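Local coordinates for protein phosphoribosylformylglycinamidine synthase 2 (PDB 3VIU) that belongs to the PurM-like family of AIR synthase-related proteins, with two such N-terminal and two C-terminal domains in one chain, and holds ADP and magnesium, at residues Trp38-Ala43 and Val524-Glu529; Ser86-Ser91 and Gly486-Ser491. All blocks are in the same frame, centred on the assembly; numbering follows the deposited sequence.

Interaction 1 (Trp38-Ala43 and Val524-Glu529); sequences WSEHCA and VSLYNE. With ADP (adenosine-5'-diphosphate), chain B; PO4 (phosphate ion), chain C.
A water joins E40 to Y527, lying 2.6 Å from Y527 OH and donating to E40 OE2 at 2.8 Å. The chain of E40 leaves the helix start with CG anti to the backbone N and turns about the CB-CG bond (chi2 76°), which brings the carboxylate alongside L526 CD1. OE1 comes within 3.3 Å of L526 CD1, while its hydrogen bond is made to the backbone N of N46; both carboxylate oxygens are thus held, and the group has little freedom to turn. Lower on the same side chain, CB of E40 abuts the edge of the Y527 ring, close to its plane, 4.0 Å from CE2. The planes of ring and carboxylate are turned 64° against each other.

Beyond L526, S525 OG gives a 2.6 Å hydrogen bond to O3 of a phosphate ion, probably from the crystallisation liquor. N528, centre of an inverse gamma turn, reaches back with ND2 to S525 OG in a nearly straight 3.0 Å bond (N-H...O 170°). V524 CG2 packs 3.2 Å from N6 of the adenine, so the end of strand 519-525, in the second PurM-like N-terminal domain, lines an ADP pocket to which Y44 of the linker also contributes.

Interaction 2 (Ser86-Ser91 and Gly486-Ser491); sequences SHNHPS and GLNLGS. With PO4 (phosphate ion), chain C.
N88 and N488 share a first torsion, chi1 -52° and -55°, with CG anti to the carbonyl carbon; this sends their amides toward each other. ND2 of N88 donates to OD1 of N488 over 3.1 Å, with the N-H pointing nearly straight at the acceptor (170°). The oxygen lies close to the plane of the N88 amide, but the donor is tilted somewhat out of the carbonyl plane of N488, and the two amides are strongly twisted against each other. OD1 of N88 accepts from the backbone N of V173, so bonds at both ends of the amide fix its rotation. CB of S86 closes in on the same N488 oxygen at 3.8 Å.

The hydroxyl of S86 serves the phosphate ion, with OG 2.6 Å from O1. That oxygen also takes the backbone N of N88 at 2.8 Å, and O2 takes the N of H89 at 3.0 Å; the anion, also bonded by S525 OG from strand 519-525, therefore sits at the start of helix 88-93, whose dipole would probably help to hold it. At the N-cap, O of H87 receives both S91 N and S91 OG (2.8 Å), from opposite faces of its plane. The pair of asparagines joins this helix start to the end of strand 479-488, with N174 of strand 172-182 against both side chains and S525 of strand 519-525 against N488.

How the interactions relate
From the N terminus, the chain first passes helix 40-43 in the linker region, then residues 86-91 at the end of strand 78-86, where helix 88-93 begins. Some 400 residues later it returns along strand 479-488 and closes the loop of interaction 2; strand 519-525 follows and closes the larger loop of interaction 1, inside which the loop of interaction 2 is nested. The two returning strands are parallel neighbours in one sheet, joined by S525 N to L487 O, and E529 OE1 probably bonds to S491 N farther on. The linker and the first N-terminal domain are thus both brought onto the second N-terminal domain, and one phosphate ion touches both contacts.

Interaction 1 (Trp38-Ala43 and Val524-Glu529)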
loop_
_atom_site.group_PDB
_atom_site.type_symbol
_atom_site.label_atom_id
_atom_site.label_comp_id
_atom_site.label_asym_id
_atom_site.label_seq_id
_atom_site.Cartn_x
_atom_site.Cartn_y
_atom_site.Cartn_z
ATOM N N TRP A 38 -1.507 -15.301 -18.952
ATOM C CA TRP A 38 -1.014 -14.255 -19.837
ATOM C C TRP A 38 -1.817 -12.956 -19.768
ATOM O O TRP A 38 -1.548 -12.012 -20.510
ATOM C CB TRP A 38 -0.972 -14.784 -21.271
ATOM C CG TRP A 38 0.273 -15.559 -21.562
ATOM C CD1 TRP A 38 1.045 -16.240 -20.664
ATOM C CD2 TRP A 38 0.910 -15.713 -22.837
ATOM N NE1 TRP A 38 2.126 -16.803 -21.298
ATOM C CE2 TRP A 38 2.067 -16.497 -22.634
ATOM C CE3 TRP A 38 0.615 -15.265 -24.135
ATOM C CZ2 TRP A 38 2.931 -16.844 -23.677
ATOM C CZ3 TRP A 38 1.475 -15.612 -25.171
ATOM C CH2 TRP A 38 2.619 -16.394 -24.934
ATOM N N SER A 39 -2.806 -12.914 -18.879
ATOM C CA SER A 39 -3.626 -11.717 -18.706
ATOM C C SER A 39 -2.752 -10.673 -18.005
ATOM O O SER A 39 -1.802 -11.033 -17.306
ATOM C CB SER A 39 -4.858 -12.029 -17.845
ATOM O OG SER A 39 -4.496 -12.280 -16.494
ATOM N N GLU A 40 -3.062 -9.391 -18.178
ATOM C CA GLU A 40 -2.244 -8.355 -17.554
ATOM C C GLU A 40 -2.111 -8.549 -16.049
ATOM O O GLU A 40 -1.058 -8.281 -15.478
ATOM C CB GLU A 40 -2.814 -6.959 -17.829
ATOM C CG GLU A 40 -1.866 -5.829 -17.425
ATOM C CD GLU A 40 -0.723 -5.633 -18.410
ATOM O OE1 GLU A 40 0.323 -5.069 -18.013
ATOM O OE2 GLU A 40 -0.874 -6.029 -19.586
ATOM N N HIS A 41 -3.182 -9.018 -15.414
ATOM C CA HIS A 41 -3.184 -9.231 -13.968
ATOM C C HIS A 41 -2.008 -10.089 -13.522
ATOM O O HIS A 41 -1.281 -9.725 -12.600
ATOM C CB HIS A 41 -4.490 -9.893 -13.516
ATOM C CG HIS A 41 -4.609 -10.034 -12.029
ATOM N ND1 HIS A 41 -4.996 -8.995 -11.211
ATOM C CD2 HIS A 41 -4.331 -11.074 -11.207
ATOM C CE1 HIS A 41 -4.949 -9.387 -9.949
ATOM N NE2 HIS A 41 -4.547 -10.645 -9.919
ATOM N N CYS A 42 -1.814 -11.219 -14.191
ATOM C CA CYS A 42 -0.732 -12.139 -13.851
ATOM C C CYS A 42 0.592 -11.899 -14.567
ATOM O O CYS A 42 1.658 -12.084 -13.986
ATOM C CB CYS A 42 -1.165 -13.584 -14.123
ATOM S SG CYS A 42 -2.519 -14.192 -13.091
ATOM N N ALA A 43 0.531 -11.477 -15.822
ATOM C CA ALA A 43 1.744 -11.289 -16.605
ATOM C C ALA A 43 2.401 -9.912 -16.590
ATOM O O ALA A 43 3.597 -9.813 -16.879
ATOM C CB ALA A 43 1.485 -11.718 -18.053
ATOM N N VAL A 524 0.530 -3.840 -9.561
ATOM C CA VAL A 524 0.155 -3.019 -10.700
ATOM C C VAL A 524 -1.232 -3.405 -11.152
ATOM O O VAL A 524 -1.470 -4.548 -11.521
ATOM C CB VAL A 524 1.124 -3.198 -11.897
ATOM C CG1 VAL A 524 0.614 -2.423 -13.112
ATOM C CG2 VAL A 524 2.508 -2.722 -11.511
ATOM N N SER A 525 -2.145 -2.444 -11.113
ATOM C CA SER A 525 -3.517 -2.668 -11.553
ATOM C C SER A 525 -3.790 -1.716 -12.709
ATOM O O SER A 525 -3.751 -0.499 -12.537
ATOM C CB SER A 525 -4.498 -2.396 -10.415
ATOM O OG SER A 525 -5.826 -2.506 -10.880
ATOM N N LEU A 526 -4.052 -2.269 -13.887
ATOM C CA LEU A 526 -4.318 -1.452 -15.065
ATOM C C LEU A 526 -5.766 -1.570 -15.518
ATOM O O LEU A 526 -6.551 -2.319 -14.934
ATOM C CB LEU A 526 -3.392 -1.864 -16.209
ATOM C CG LEU A 526 -1.901 -1.745 -15.900
ATOM C CD1 LEU A 526 -1.112 -2.221 -17.098
ATOM C CD2 LEU A 526 -1.543 -0.300 -15.543
ATOM N N TYR A 527 -6.110 -0.821 -16.561
ATOM C CA TYR A 527 -7.461 -0.846 -17.114
ATOM C C TYR A 527 -8.514 -0.314 -16.151
ATOM O O TYR A 527 -9.676 -0.718 -16.206
ATOM C CB TYR A 527 -7.829 -2.274 -17.549
ATOM C CG TYR A 527 -6.958 -2.794 -18.661
ATOM C CD1 TYR A 527 -7.168 -2.394 -19.985
ATOM C CD2 TYR A 527 -5.893 -3.649 -18.391
ATOM C CE1 TYR A 527 -6.334 -2.833 -21.016
ATOM C CE2 TYR A 527 -5.054 -4.094 -19.407
ATOM C CZ TYR A 527 -5.278 -3.683 -20.718
ATOM O OH TYR A 527 -4.440 -4.119 -21.718
ATOM N N ASN A 528 -8.109 0.584 -15.262
ATOM C CA ASN A 528 -9.053 1.178 -14.326
ATOM C C ASN A 528 -9.642 2.413 -14.988
ATOM O O ASN A 528 -9.243 3.537 -14.704
ATOM C CB ASN A 528 -8.355 1.552 -13.017
ATOM C CG ASN A 528 -7.980 0.335 -12.199
ATOM O OD1 ASN A 528 -8.848 -0.340 -11.659
ATOM N ND2 ASN A 528 -6.684 0.039 -12.120
ATOM N N GLU A 529 -10.574 2.182 -15.905
ATOM C CA GLU A 529 -11.239 3.258 -16.619
ATOM C C GLU A 529 -12.478 2.710 -17.300
ATOM O O GLU A 529 -12.598 1.506 -17.526
ATOM C CB GLU A 529 -10.307 3.876 -17.676
ATOM C CG GLU A 529 -10.060 3.009 -18.907
ATOM C CD GLU A 529 -9.190 3.703 -19.955
ATOM O OE1 GLU A 529 -8.024 4.017 -19.642
ATOM O OE2 GLU A 529 -9.667 3.937 -21.089
HETATM P PB ADP B . 0.439 -12.099 -6.034
HETATM O O1B ADP B . -0.384 -12.437 -7.229
HETATM O O2B ADP B . -0.301 -10.944 -5.191
HETATM O O3B ADP B . 0.622 -13.489 -5.097
HETATM P PA ADP B . 1.929 -10.915 -7.990
HETATM O O1A ADP B . 2.170 -11.987 -8.995
HETATM O O2A ADP B . 0.509 -10.204 -8.315
HETATM O O3A ADP B . 1.924 -11.568 -6.483
HETATM O "O5'" ADP B . 3.080 -9.757 -8.044
HETATM C "C5'" ADP B . 4.118 -10.150 -8.964
HETATM C "C4'" ADP B . 5.550 -9.903 -8.407
HETATM O "O4'" ADP B . 6.124 -8.676 -8.963
HETATM C "C3'" ADP B . 5.620 -9.734 -6.868
HETATM O "O3'" ADP B . 6.864 -10.257 -6.383
HETATM C "C2'" ADP B . 5.500 -8.222 -6.676
HETATM O "O2'" ADP B . 6.064 -7.785 -5.436
HETATM C "C1'" ADP B . 6.221 -7.660 -7.904
HETATM N N9 ADP B . 5.631 -6.388 -8.344
HETATM C C8 ADP B . 4.460 -6.231 -9.031
HETATM N N7 ADP B . 4.233 -4.970 -9.264
HETATM C C5 ADP B . 5.238 -4.233 -8.746
HETATM C C6 ADP B . 5.539 -2.848 -8.686
HETATM N N6 ADP B . 4.687 -1.918 -9.254
HETATM N N1 ADP B . 6.673 -2.457 -8.064
HETATM C C2 ADP B . 7.514 -3.342 -7.506
HETATM N N3 ADP B . 7.266 -4.653 -7.542
HETATM C C4 ADP B . 6.157 -5.136 -8.143
HETATM P P PO4 C . -7.539 -5.405 -9.833
HETATM O O1 PO4 C . -7.278 -4.668 -8.576
HETATM O O2 PO4 C . -8.929 -5.150 -10.275
HETATM O O3 PO4 C . -6.598 -4.945 -10.879
HETATM O O4 PO4 C . -7.350 -6.860 -9.602
HETATM O O HOH W 1 -3.074 -6.270 -21.304
#

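Interaction 2 (Ser86-Ser91 and Gly486-Ser491)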
loop_
_atom_site.group_PDB
_atom_site.type_symbol
_atom_site.label_atom_id
_atom_site.label_comp_id
_atom_site.label_asym_id
_atom_site.label_seq_id
_atom_site.Cartn_x
_atom_site.Cartn_y
_atom_site.Cartn_z
ATOM N N SER A 86 -3.968 -4.898 -4.788
ATOM C CA SER A 86 -5.193 -4.194 -5.139
ATOM C C SER A 86 -6.318 -5.206 -5.427
ATOM O O SER A 86 -6.057 -6.350 -5.813
ATOM C CB SER A 86 -4.969 -3.312 -6.368
ATOM O OG SER A 86 -4.999 -4.075 -7.562
ATOM N N HIS A 87 -7.562 -4.785 -5.207
ATOM C CA HIS A 87 -8.738 -5.614 -5.474
ATOM C C HIS A 87 -9.809 -4.645 -5.946
ATOM O O HIS A 87 -10.931 -4.619 -5.429
ATOM C CB HIS A 87 -9.210 -6.355 -4.209
ATOM C CG HIS A 87 -9.048 -7.845 -4.285
ATOM N ND1 HIS A 87 -7.815 -8.464 -4.275
ATOM C CD2 HIS A 87 -9.964 -8.837 -4.406
ATOM C CE1 HIS A 87 -7.978 -9.771 -4.389
ATOM N NE2 HIS A 87 -9.272 -10.023 -4.471
ATOM N N ASN A 88 -9.442 -3.853 -6.947
ATOM C CA ASN A 88 -10.319 -2.838 -7.497
ATOM C C ASN A 88 -11.605 -3.337 -8.133
ATOM O O ASN A 88 -12.683 -3.164 -7.561
ATOM C CB ASN A 88 -9.549 -1.980 -8.500
ATOM C CG ASN A 88 -8.258 -1.422 -7.918
ATOM O OD1 ASN A 88 -8.195 -1.055 -6.738
ATOM N ND2 ASN A 88 -7.224 -1.344 -8.747
ATOM N N HIS A 89 -11.497 -3.950 -9.308
ATOM C CA HIS A 89 -12.673 -4.440 -10.027
ATOM C C HIS A 89 -13.619 -5.269 -9.159
ATOM O O HIS A 89 -14.832 -5.072 -9.188
ATOM C CB HIS A 89 -12.238 -5.226 -11.271
ATOM C CG HIS A 89 -11.601 -4.372 -12.328
ATOM N ND1 HIS A 89 -12.319 -3.487 -13.105
ATOM C CD2 HIS A 89 -10.306 -4.233 -12.703
ATOM C CE1 HIS A 89 -11.495 -2.840 -13.910
ATOM N NE2 HIS A 89 -10.268 -3.273 -13.687
ATOM N N PRO A 90 -13.082 -6.201 -8.363
ATOM C CA PRO A 90 -13.981 -6.999 -7.524
ATOM C C PRO A 90 -14.681 -6.181 -6.434
ATOM O O PRO A 90 -15.832 -6.459 -6.091
ATOM C CB PRO A 90 -13.059 -8.086 -6.962
ATOM C CG PRO A 90 -11.715 -7.410 -6.943
ATOM C CD PRO A 90 -11.693 -6.679 -8.260
ATOM N N SER A 91 -13.999 -5.178 -5.890
ATOM C CA SER A 91 -14.617 -4.353 -4.851
ATOM C C SER A 91 -15.725 -3.518 -5.465
ATOM O O SER A 91 -16.701 -3.165 -4.800
ATOM C CB SER A 91 -13.583 -3.454 -4.178
ATOM O OG SER A 91 -12.762 -4.220 -3.317
ATOM N N GLY A 486 1.811 0.369 -4.989
ATOM C CA GLY A 486 0.640 -0.217 -5.596
ATOM C C GLY A 486 0.221 0.725 -6.705
ATOM O O GLY A 486 -0.375 1.764 -6.446
ATOM N N LEU A 487 0.553 0.383 -7.945
ATOM C CA LEU A 487 0.183 1.229 -9.071
ATOM C C LEU A 487 -1.237 0.916 -9.538
ATOM O O LEU A 487 -1.617 -0.249 -9.659
ATOM C CB LEU A 487 1.162 1.027 -10.231
ATOM C CG LEU A 487 2.655 1.206 -9.919
ATOM C CD1 LEU A 487 3.447 1.096 -11.213
ATOM C CD2 LEU A 487 2.913 2.555 -9.245
ATOM N N ASN A 488 -2.013 1.966 -9.790
ATOM C CA ASN A 488 -3.390 1.848 -10.275
ATOM C C ASN A 488 -3.557 2.908 -11.356
ATOM O O ASN A 488 -3.413 4.099 -11.089
ATOM C CB ASN A 488 -4.375 2.115 -9.145
ATOM C CG ASN A 488 -4.136 1.224 -7.944
ATOM O OD1 ASN A 488 -4.661 0.120 -7.860
ATOM N ND2 ASN A 488 -3.320 1.698 -7.014
ATOM N N LEU A 489 -3.844 2.473 -12.575
ATOM C CA LEU A 489 -4.012 3.382 -13.697
ATOM C C LEU A 489 -5.070 2.901 -14.677
ATOM O O LEU A 489 -5.676 1.836 -14.500
ATOM C CB LEU A 489 -2.688 3.556 -14.442
ATOM C CG LEU A 489 -1.583 4.286 -13.671
ATOM C CD1 LEU A 489 -0.542 3.271 -13.227
ATOM C CD2 LEU A 489 -0.949 5.365 -14.539
ATOM N N GLY A 490 -5.296 3.707 -15.709
ATOM C CA GLY A 490 -6.265 3.354 -16.719
ATOM C C GLY A 490 -5.589 2.408 -17.681
ATOM O O GLY A 490 -4.513 1.872 -17.395
ATOM N N SER A 491 -6.217 2.203 -18.828
ATOM C CA SER A 491 -5.676 1.317 -19.842
ATOM C C SER A 491 -4.356 1.847 -20.389
ATOM O O SER A 491 -4.197 3.056 -20.601
ATOM C CB SER A 491 -6.674 1.176 -20.985
ATOM O OG SER A 491 -6.086 0.477 -22.062
HETATM P P PO4 C . -7.539 -5.405 -9.833
HETATM O O1 PO4 C . -7.278 -4.668 -8.576
HETATM O O2 PO4 C . -8.929 -5.150 -10.275
HETATM O O3 PO4 C . -6.598 -4.945 -10.879
HETATM O O4 PO4 C . -7.350 -6.860 -9.602
#